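Local coordinates for glycoside hydrolase family 81 (Clostridium thermocellum, PDB 6FOP), which probably hydrolyses beta-1,3-glucans such as laminarin as a family 81 glycoside hydrolase of the cellulosome, here in a mutated form, at residues A[230-235]-A[464-469]; A[455-460]-A[513-518]; A[470-475]-A[520-525]. All blocks are in the same frame, centred on the assembly; numbering follows the deposited sequence. Where two conformers were deposited one is given.

Contact 1: A[230-235]-A[464-469]. With CA (calcium ion), chain B.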
loop_
_atom_site.group_PDB
_atom_site.type_symbol
_atom_site.label_atom_id
_atom_site.label_comp_id
_atom_site.label_asym_id
_atom_site.label_seq_id
_atom_site.Cartn_x
_atom_site.Cartn_y
_atom_site.Cartn_z
ATOM N N VAL A 230 5.352 13.591 0.571
ATOM C CA VAL A 230 6.021 12.785 1.608
ATOM C C VAL A 230 7.512 12.725 1.364
ATOM O O VAL A 230 7.962 12.753 0.226
ATOM C CB VAL A 230 5.461 11.381 1.747
ATOM C CG1 VAL A 230 4.002 11.465 2.159
ATOM C CG2 VAL A 230 5.658 10.542 0.475
ATOM N N GLU A 231 8.258 12.649 2.467
ATOM C CA GLU A 231 9.689 12.364 2.430
ATOM C C GLU A 231 9.965 11.371 3.550
ATOM O O GLU A 231 9.226 11.335 4.535
ATOM C CB GLU A 231 10.526 13.614 2.679
ATOM C CG GLU A 231 10.213 14.819 1.841
ATOM C CD GLU A 231 10.782 16.049 2.531
ATOM O OE1 GLU A 231 10.091 16.709 3.375
ATOM O OE2 GLU A 231 11.955 16.289 2.301
ATOM N N TRP A 232 11.008 10.561 3.405
ATOM C CA TRP A 232 11.328 9.555 4.422
ATOM C C TRP A 232 12.813 9.500 4.710
ATOM O O TRP A 232 13.637 9.892 3.877
ATOM C CB TRP A 232 10.833 8.160 4.018
ATOM C CG TRP A 232 11.332 7.692 2.719
ATOM C CD1 TRP A 232 12.525 7.041 2.474
ATOM C CD2 TRP A 232 10.682 7.816 1.456
ATOM N NE1 TRP A 232 12.631 6.764 1.153
ATOM C CE2 TRP A 232 11.523 7.222 0.495
ATOM C CE3 TRP A 232 9.455 8.368 1.041
ATOM C CZ2 TRP A 232 11.192 7.186 -0.858
ATOM C CZ3 TRP A 232 9.130 8.306 -0.284
ATOM C CH2 TRP A 232 9.996 7.727 -1.223
ATOM N N SER A 233 13.128 8.972 5.894
ATOM C CA SER A 233 14.508 8.772 6.303
ATOM C C SER A 233 14.643 7.545 7.196
ATOM O O SER A 233 13.924 7.437 8.197
ATOM C CB SER A 233 15.008 10.025 7.035
ATOM O OG SER A 233 16.337 9.828 7.482
ATOM N N TYR A 234 15.543 6.634 6.833
ATOM C CA TYR A 234 15.918 5.504 7.670
ATOM C C TYR A 234 17.146 5.932 8.452
ATOM O O TYR A 234 18.163 6.338 7.857
ATOM C CB TYR A 234 16.258 4.299 6.798
ATOM C CG TYR A 234 16.930 3.138 7.505
ATOM C CD1 TYR A 234 16.390 2.561 8.653
ATOM C CD2 TYR A 234 18.130 2.621 7.020
ATOM C CE1 TYR A 234 17.006 1.463 9.273
ATOM C CE2 TYR A 234 18.748 1.541 7.616
ATOM C CZ TYR A 234 18.207 0.981 8.752
ATOM O OH TYR A 234 18.859 -0.120 9.299
ATOM N N ASN A 235 17.060 5.840 9.771
ATOM C CA ASN A 235 18.190 6.071 10.663
ATOM C C ASN A 235 18.757 4.740 11.092
ATOM O O ASN A 235 18.180 4.044 11.917
ATOM C CB ASN A 235 17.754 6.885 11.874
ATOM C CG ASN A 235 18.921 7.310 12.727
ATOM O OD1 ASN A 235 19.886 6.566 12.881
ATOM N ND2 ASN A 235 18.846 8.500 13.301
ATOM N N PHE A 464 7.936 6.670 -15.201
ATOM C CA PHE A 464 7.054 5.953 -14.282
ATOM C C PHE A 464 6.543 6.950 -13.261
ATOM O O PHE A 464 7.282 7.844 -12.873
ATOM C CB PHE A 464 7.813 4.823 -13.554
ATOM C CG PHE A 464 8.456 3.824 -14.491
ATOM C CD1 PHE A 464 7.708 2.830 -15.080
ATOM C CD2 PHE A 464 9.789 3.956 -14.846
ATOM C CE1 PHE A 464 8.280 1.948 -15.968
ATOM C CE2 PHE A 464 10.369 3.077 -15.739
ATOM C CZ PHE A 464 9.615 2.070 -16.297
ATOM N N PRO A 465 5.297 6.775 -12.793
ATOM C CA PRO A 465 4.781 7.707 -11.812
ATOM C C PRO A 465 5.412 7.457 -10.441
ATOM O O PRO A 465 6.009 6.389 -10.206
ATOM C CB PRO A 465 3.288 7.415 -11.819
ATOM C CG PRO A 465 3.209 5.944 -12.102
ATOM C CD PRO A 465 4.366 5.661 -13.037
ATOM N N PHE A 466 5.299 8.412 -9.540
ATOM C CA PHE A 466 5.869 8.306 -8.200
ATOM C C PHE A 466 5.094 7.284 -7.380
ATOM O O PHE A 466 3.880 7.394 -7.242
ATOM C CB PHE A 466 5.826 9.667 -7.516
ATOM C CG PHE A 466 6.495 9.709 -6.175
ATOM C CD1 PHE A 466 7.875 9.668 -6.066
ATOM C CD2 PHE A 466 5.751 9.885 -5.028
ATOM C CE1 PHE A 466 8.464 9.731 -4.827
ATOM C CE2 PHE A 466 6.346 9.963 -3.787
ATOM C CZ PHE A 466 7.703 9.890 -3.697
ATOM N N LEU A 467 5.786 6.273 -6.868
ATOM C CA LEU A 467 5.202 5.273 -5.962
ATOM C C LEU A 467 3.859 4.737 -6.421
ATOM O O LEU A 467 2.815 4.927 -5.752
ATOM C CB LEU A 467 5.115 5.832 -4.534
ATOM C CG LEU A 467 6.389 6.258 -3.824
ATOM C CD1 LEU A 467 6.064 6.716 -2.409
ATOM C CD2 LEU A 467 7.445 5.140 -3.818
ATOM N N ARG A 468 3.871 4.030 -7.542
ATOM C CA ARG A 468 2.619 3.556 -8.115
ATOM C C ARG A 468 1.696 2.867 -7.129
ATOM O O ARG A 468 0.639 3.406 -6.751
ATOM C CB ARG A 468 2.831 2.668 -9.345
ATOM C CG ARG A 468 1.539 2.317 -10.066
ATOM C CD ARG A 468 1.686 1.198 -11.077
ATOM N NE ARG A 468 2.740 1.491 -12.037
ATOM C CZ ARG A 468 2.613 2.277 -13.107
ATOM N NH1 ARG A 468 1.455 2.886 -13.406
ATOM N NH2 ARG A 468 3.664 2.503 -13.877
ATOM N N ASN A 469 2.050 1.654 -6.684
ATOM C CA ASN A 469 1.078 0.897 -5.895
ATOM C C ASN A 469 0.879 1.385 -4.460
ATOM O O ASN A 469 -0.224 1.237 -3.907
ATOM C CB ASN A 469 1.381 -0.582 -5.937
ATOM C CG ASN A 469 1.188 -1.137 -7.325
ATOM O OD1 ASN A 469 2.148 -1.148 -8.114
ATOM N ND2 ASN A 469 -0.015 -1.549 -7.660
HETATM CA CA CA B . 0.594 5.374 -5.230
HETATM O O HOH W 1 1.750 7.461 -5.378
HETATM O O HOH W 2 -1.225 3.945 -4.500
HETATM O O HOH W 3 -0.994 6.859 -4.136
HETATM O O HOH W 4 -0.424 6.078 -7.263
#
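W232 reaches from strand 223-235 toward the loop 464-469 and meets F466 and L467, which come from the opposite direction. CH2 of W232 lies 4.0 Å from CZ of F466, which sits at the indole edge near the indole plane. One atom along, W232 CZ3 approaches CD1 of L467 at 4.1 Å. V230 adds a looser touch, its CG2 4.4 Å from F466 CE2 at the edge of that ring. With CG of W232 between its backbone N and carbonyl carbon (chi1 56°), the indole presents its six-membered side to the loop. In the loop, CG of L467 packs over one face of the F466 ring, so the two residues that receive W232 also rest on each other.

A second shell backs both sides. W232 stacks on Y522 of helix 514-534, and F466 makes a cation-pi contact with R459. L467 has positive phi, and here the chain turns its carbonyls to a calcium ion: L467 O binds at 2.3 Å and R468 O at 2.5 Å. F470 O and four waters complete the shell, and one of these waters lies 2.8 Å from F466 O. The R468 guanidinium, one face covered by P465 CG, forms a salt bridge with D453.

Across the two segments the contact is purely apolar, without a hydrogen bond. The calcium, by contrast, has only neutral ligands, main-chain carbonyls and water; its charge would be expected to polarise them, and it ties L467, R468 and F470 together through their carbonyls.

Contact 2: A[455-460]-A[513-518]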
loop_
_atom_site.group_PDB
_atom_site.type_symbol
_atom_site.label_atom_id
_atom_site.label_comp_id
_atom_site.label_asym_id
_atom_site.label_seq_id
_atom_site.Cartn_x
_atom_site.Cartn_y
_atom_site.Cartn_z
ATOM N N ALA A 455 7.245 1.273 -7.704
ATOM C CA ALA A 455 7.721 2.041 -6.551
ATOM C C ALA A 455 8.819 3.042 -6.949
ATOM O O ALA A 455 9.805 3.191 -6.261
ATOM C CB ALA A 455 8.191 1.112 -5.446
ATOM N N ASN A 456 8.583 3.784 -8.036
ATOM C CA ASN A 456 9.553 4.795 -8.457
ATOM C C ASN A 456 9.685 5.859 -7.337
ATOM O O ASN A 456 8.682 6.416 -6.876
ATOM C CB ASN A 456 9.142 5.451 -9.765
ATOM C CG ASN A 456 10.166 6.440 -10.280
ATOM O OD1 ASN A 456 11.345 6.414 -9.907
ATOM N ND2 ASN A 456 9.698 7.370 -11.096
ATOM N N TRP A 457 10.906 6.130 -6.941
ATOM C CA TRP A 457 11.264 7.075 -5.864
ATOM C C TRP A 457 11.728 8.434 -6.417
ATOM O O TRP A 457 11.941 9.356 -5.638
ATOM C CB TRP A 457 12.388 6.472 -5.006
ATOM C CG TRP A 457 13.662 6.283 -5.780
ATOM C CD1 TRP A 457 14.682 7.170 -5.874
ATOM C CD2 TRP A 457 14.009 5.182 -6.613
ATOM N NE1 TRP A 457 15.666 6.692 -6.683
ATOM C CE2 TRP A 457 15.279 5.469 -7.165
ATOM C CE3 TRP A 457 13.392 3.956 -6.929
ATOM C CZ2 TRP A 457 15.931 4.589 -8.026
ATOM C CZ3 TRP A 457 14.030 3.104 -7.795
ATOM C CH2 TRP A 457 15.292 3.418 -8.326
ATOM N N ASP A 458 11.960 8.513 -7.725
ATOM C CA ASP A 458 12.608 9.670 -8.342
ATOM C C ASP A 458 11.551 10.485 -9.104
ATOM O O ASP A 458 11.096 10.104 -10.192
ATOM C CB ASP A 458 13.711 9.204 -9.271
ATOM C CG ASP A 458 14.461 10.360 -9.919
ATOM O OD1 ASP A 458 14.069 11.550 -9.769
ATOM O OD2 ASP A 458 15.476 10.087 -10.586
ATOM N N ARG A 459 11.199 11.620 -8.515
ATOM C CA ARG A 459 10.140 12.467 -9.064
ATOM C C ARG A 459 10.542 13.090 -10.392
ATOM O O ARG A 459 9.680 13.577 -11.121
ATOM C CB ARG A 459 9.786 13.577 -8.091
ATOM C CG ARG A 459 9.292 13.098 -6.747
ATOM C CD ARG A 459 9.061 14.270 -5.808
ATOM N NE ARG A 459 8.771 13.848 -4.436
ATOM C CZ ARG A 459 7.586 13.433 -4.034
ATOM N NH1 ARG A 459 6.572 13.334 -4.913
ATOM N NH2 ARG A 459 7.403 13.087 -2.760
ATOM N N ASN A 460 11.837 13.100 -10.695
ATOM C CA ASN A 460 12.312 13.657 -11.959
ATOM C C ASN A 460 12.412 12.615 -13.069
ATOM O O ASN A 460 12.667 12.975 -14.204
ATOM C CB ASN A 460 13.664 14.345 -11.767
ATOM C CG ASN A 460 13.568 15.580 -10.886
ATOM O OD1 ASN A 460 14.416 15.804 -10.029
ATOM N ND2 ASN A 460 12.517 16.371 -11.077
ATOM N N ASN A 513 23.096 0.093 -2.573
ATOM C CA ASN A 513 22.336 1.262 -2.984
ATOM C C ASN A 513 21.413 1.690 -1.835
ATOM O O ASN A 513 20.314 1.130 -1.639
ATOM C CB ASN A 513 21.577 0.968 -4.276
ATOM C CG ASN A 513 20.881 2.186 -4.834
ATOM O OD1 ASN A 513 20.414 3.048 -4.083
ATOM N ND2 ASN A 513 20.797 2.260 -6.150
ATOM N N LYS A 514 21.876 2.682 -1.068
ATOM C CA LYS A 514 21.144 3.110 0.124
ATOM C C LYS A 514 19.816 3.754 -0.244
ATOM O O LYS A 514 18.848 3.614 0.488
ATOM C CB LYS A 514 21.969 4.050 1.008
ATOM C CG LYS A 514 23.144 3.388 1.712
ATOM C CD LYS A 514 23.788 4.306 2.750
ATOM C CE LYS A 514 25.182 3.825 3.146
ATOM N NZ LYS A 514 25.185 2.464 3.745
ATOM N N THR A 515 19.736 4.425 -1.387
ATOM C CA THR A 515 18.455 5.048 -1.789
ATOM C C THR A 515 17.386 3.973 -1.976
ATOM O O THR A 515 16.255 4.097 -1.484
ATOM C CB THR A 515 18.621 5.866 -3.082
ATOM O OG1 THR A 515 19.560 6.918 -2.868
ATOM C CG2 THR A 515 17.299 6.453 -3.530
ATOM N N ILE A 516 17.720 2.921 -2.719
ATOM C CA ILE A 516 16.748 1.864 -2.965
ATOM C C ILE A 516 16.475 1.087 -1.687
ATOM O O ILE A 516 15.325 0.773 -1.377
ATOM C CB ILE A 516 17.182 0.950 -4.126
ATOM C CG1 ILE A 516 17.204 1.748 -5.436
ATOM C CG2 ILE A 516 16.257 -0.262 -4.209
ATOM C CD1 ILE A 516 17.627 0.959 -6.663
ATOM N N ARG A 517 17.514 0.797 -0.914
ATOM C CA ARG A 517 17.294 0.105 0.352
ATOM C C ARG A 517 16.324 0.875 1.262
ATOM O O ARG A 517 15.388 0.309 1.803
ATOM C CB ARG A 517 18.600 -0.115 1.098
ATOM C CG ARG A 517 18.401 -0.876 2.378
ATOM C CD ARG A 517 19.576 -0.707 3.279
ATOM N NE ARG A 517 19.737 0.680 3.704
ATOM C CZ ARG A 517 20.803 1.138 4.340
ATOM N NH1 ARG A 517 21.826 0.335 4.608
ATOM N NH2 ARG A 517 20.868 2.416 4.693
ATOM N N ASP A 518 16.546 2.178 1.382
ATOM C CA ASP A 518 15.774 2.987 2.320
ATOM C C ASP A 518 14.346 3.151 1.836
ATOM O O ASP A 518 13.431 3.220 2.656
ATOM C CB ASP A 518 16.445 4.341 2.522
ATOM C CG ASP A 518 17.774 4.247 3.288
ATOM O OD1 ASP A 518 18.171 3.138 3.723
ATOM O OD2 ASP A 518 18.411 5.303 3.442
#
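Beside the packing of W457 on T515 and I516, OD1 of D518 is gripped side-on by two nitrogens of its neighbour R517. NE, at 2.9 Å, meets D518 OD1 nearly along its C-O axis, while R517 NH2 meets the syn lone pair of the same oxygen, which lies in the guanidinium plane. R517 NH1 pairs with E509, so the guanidinium has acidic partners from two helices. N513 is the N-cap of helix 514-534: its OD1 accepts from I516 N at 3.0 Å, a nearly straight bond (169°) whose donor stands above the carbonyl plane.

The contact itself is apolar. CG1 of I516 lies over one face of the W457 indole, 4.1 Å from the centroid of the six-membered ring, a CH-pi contact, and I516 CD1 reaches W457 CH2 at 3.8 Å. T515 comes across at about a right angle, its CG2 3.6 Å from W457 NE1 at the pyrrole end. With OG1 beside T515 N (chi1 -61°), the methyl stands anti to that nitrogen and is the branch that meets the indole. Two successive Asx turns shape the loop that carries W457: OD1 of N456 accepts from D458 N, and D458 OD1 from N460 N.

W457 also makes a cation-pi contact with K452 and touches I451, both on helix 440-455. I516 packs on I451 as well and on I504 and W507 of helix 494-511, placing the start of helix 514-534 against these two helices, with Y234 of strand 223-235 touching R517 and D518.

Contact 3: A[470-475]-A[520-525]. With CA (calcium ion), chain B.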
loop_
_atom_site.group_PDB
_atom_site.type_symbol
_atom_site.label_atom_id
_atom_site.label_comp_id
_atom_site.label_asym_id
_atom_site.label_seq_id
_atom_site.Cartn_x
_atom_site.Cartn_y
_atom_site.Cartn_z
ATOM N N PHE A 470 1.894 2.017 -3.875
ATOM C CA PHE A 470 1.821 2.428 -2.485
ATOM C C PHE A 470 1.054 3.734 -2.360
ATOM O O PHE A 470 1.326 4.663 -3.139
ATOM C CB PHE A 470 3.202 2.586 -1.891
ATOM C CG PHE A 470 3.198 2.734 -0.397
ATOM C CD1 PHE A 470 2.854 1.639 0.415
ATOM C CD2 PHE A 470 3.580 3.901 0.213
ATOM C CE1 PHE A 470 2.860 1.752 1.795
ATOM C CE2 PHE A 470 3.600 4.004 1.594
ATOM C CZ PHE A 470 3.236 2.922 2.383
ATOM N N ASP A 471 0.172 3.845 -1.366
ATOM C CA ASP A 471 -0.558 5.098 -1.029
ATOM C C ASP A 471 0.134 5.643 0.234
ATOM O O ASP A 471 0.009 5.070 1.321
ATOM C CB ASP A 471 -2.007 4.764 -0.751
ATOM C CG ASP A 471 -2.865 5.974 -0.384
ATOM O OD1 ASP A 471 -2.325 6.901 0.262
ATOM O OD2 ASP A 471 -4.093 5.896 -0.662
ATOM N N PRO A 472 0.881 6.739 0.096
ATOM C CA PRO A 472 1.643 7.233 1.251
ATOM C C PRO A 472 0.818 7.624 2.470
ATOM O O PRO A 472 1.331 7.620 3.599
ATOM C CB PRO A 472 2.411 8.435 0.695
ATOM C CG PRO A 472 2.380 8.280 -0.770
ATOM C CD PRO A 472 1.151 7.531 -1.122
ATOM N N TYR A 473 -0.432 8.018 2.244
ATOM C CA TYR A 473 -1.248 8.533 3.333
ATOM C C TYR A 473 -2.066 7.436 4.015
ATOM O O TYR A 473 -2.151 7.397 5.244
ATOM C CB TYR A 473 -2.093 9.765 2.937
ATOM C CG TYR A 473 -2.315 10.742 4.067
ATOM C CD1 TYR A 473 -3.428 10.629 4.902
ATOM C CD2 TYR A 473 -1.452 11.802 4.254
ATOM C CE1 TYR A 473 -3.631 11.522 5.922
ATOM C CE2 TYR A 473 -1.664 12.709 5.286
ATOM C CZ TYR A 473 -2.785 12.592 6.095
ATOM O OH TYR A 473 -3.000 13.497 7.127
ATOM N N GLU A 474 -2.663 6.549 3.230
ATOM C CA GLU A 474 -3.294 5.379 3.848
ATOM C C GLU A 474 -2.248 4.422 4.423
ATOM O O GLU A 474 -2.604 3.577 5.239
ATOM C CB GLU A 474 -4.214 4.626 2.884
ATOM C CG GLU A 474 -5.474 5.396 2.536
ATOM C CD GLU A 474 -6.721 4.573 2.346
ATOM O OE1 GLU A 474 -6.801 3.363 2.745
ATOM O OE2 GLU A 474 -7.704 5.177 1.836
ATOM N N GLY A 475 -1.003 4.524 3.956
ATOM C CA GLY A 475 0.079 3.678 4.445
ATOM C C GLY A 475 0.090 2.257 3.948
ATOM O O GLY A 475 0.741 1.413 4.560
ATOM N N GLY A 520 12.789 0.724 0.296
ATOM C CA GLY A 520 12.220 -0.533 0.773
ATOM C C GLY A 520 11.834 -0.489 2.236
ATOM O O GLY A 520 10.768 -0.996 2.618
ATOM N N ILE A 521 12.711 0.066 3.069
ATOM C CA ILE A 521 12.455 0.166 4.496
ATOM C C ILE A 521 11.232 1.030 4.748
ATOM O O ILE A 521 10.380 0.700 5.576
ATOM C CB ILE A 521 13.704 0.598 5.279
ATOM C CG1 ILE A 521 14.775 -0.492 5.154
ATOM C CG2 ILE A 521 13.369 0.906 6.735
ATOM C CD1 ILE A 521 16.123 -0.117 5.716
ATOM N N TYR A 522 11.144 2.145 4.040
ATOM C CA TYR A 522 9.962 3.023 4.101
ATOM C C TYR A 522 8.668 2.276 3.775
ATOM O O TYR A 522 7.672 2.288 4.536
ATOM C CB TYR A 522 10.180 4.231 3.168
ATOM C CG TYR A 522 8.917 4.988 2.757
ATOM C CD1 TYR A 522 8.224 5.768 3.675
ATOM C CD2 TYR A 522 8.396 4.879 1.479
ATOM C CE1 TYR A 522 7.068 6.452 3.320
ATOM C CE2 TYR A 522 7.224 5.544 1.134
ATOM C CZ TYR A 522 6.580 6.321 2.046
ATOM O OH TYR A 522 5.419 6.969 1.684
ATOM N N LEU A 523 8.668 1.612 2.621
ATOM C CA LEU A 523 7.467 0.880 2.189
ATOM C C LEU A 523 7.093 -0.240 3.130
ATOM O O LEU A 523 5.933 -0.391 3.515
ATOM C CB LEU A 523 7.646 0.367 0.763
ATOM C CG LEU A 523 7.863 1.440 -0.309
ATOM C CD1 LEU A 523 8.366 0.818 -1.610
ATOM C CD2 LEU A 523 6.560 2.207 -0.563
ATOM N N TYR A 524 8.077 -1.073 3.443
ATOM C CA TYR A 524 7.869 -2.229 4.291
ATOM C C TYR A 524 7.358 -1.844 5.666
ATOM O O TYR A 524 6.342 -2.365 6.148
ATOM C CB TYR A 524 9.203 -2.991 4.415
ATOM C CG TYR A 524 9.179 -4.158 5.378
ATOM C CD1 TYR A 524 8.724 -5.414 4.995
ATOM C CD2 TYR A 524 9.584 -3.992 6.689
ATOM C CE1 TYR A 524 8.694 -6.467 5.908
ATOM C CE2 TYR A 524 9.576 -5.048 7.588
ATOM C CZ TYR A 524 9.125 -6.279 7.198
ATOM O OH TYR A 524 9.114 -7.303 8.103
ATOM N N THR A 525 8.064 -0.934 6.325
ATOM C CA THR A 525 7.720 -0.559 7.682
ATOM C C THR A 525 6.330 0.064 7.741
ATOM O O THR A 525 5.524 -0.243 8.615
ATOM C CB THR A 525 8.803 0.376 8.240
ATOM O OG1 THR A 525 10.104 -0.264 8.134
ATOM C CG2 THR A 525 8.543 0.702 9.684
HETATM CA CA CA B . 0.594 5.374 -5.230
HETATM O O HOH W 5 3.995 7.256 3.925
HETATM O O HOH W 3 -0.994 6.859 -4.136
HETATM O O HOH W 2 -1.225 3.945 -4.500
HETATM O O HOH W 4 -0.424 6.078 -7.263
HETATM O O HOH W 1 1.750 7.461 -5.378
#
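F470 packs tightly on L523: CD2 of L523 sits over one face of the phenyl ring, 3.4 Å from F470 CG and 3.7 Å from the ring centroid, in a CH-pi contact displaced toward the rim. The two side chains run antiparallel and overlap alongside. With CG anti to its backbone N (chi1 -168°), F470 also brings its CE2 edge to Y522, whose OH lies 3.5 Å away near the plane of the phenyl. The two rings meet obliquely, planes at 75°.

The other side is looser and hydrated, though buried. P472 CB touches the Y522 hydroxyl at 3.5 Å, and one water links the segments, 2.7 Å from Y522 OH while donating to P472 O at 2.7 Å. Behind, D471 OD1 accepts from Y473 N in an Asx turn, extended to an Asx motif by E474 N, and F470 O binds the calcium ion.

Near the centre of the chain, the contact joins the short strand 470-471 to the middle of helix 514-534. W501 of helix 494-511 touches L523, and strand 223-235 covers P472 and Y522 with V230.

Overall arrangement
Contact 1 brings strand 223-235 onto the C-terminal domain, which belongs to the six-hairpin clan, consistent with an (alpha/alpha)6 barrel; contacts 2 and 3 are packed within it. The centre of contact 1 is about 7 Å from each of theirs; the centres of contacts 2 and 3, on successive parts of helix 514-534, are about 13 Å apart. Contact 1 meets contact 2 through L467 N and N456 O (2.9 Å, probably hydrogen-bonded), and contact 3 where V230 CG1 touches P472 CB at 3.7 Å. The calcium ion joins contacts 1 and 3, while the W457 side chain is about 12 Å from it. Bound acetate, probably from the crystallisation liquor, lies about 4 Å from the F466 side chain, and acetate also lies about 5 Å from that of P472.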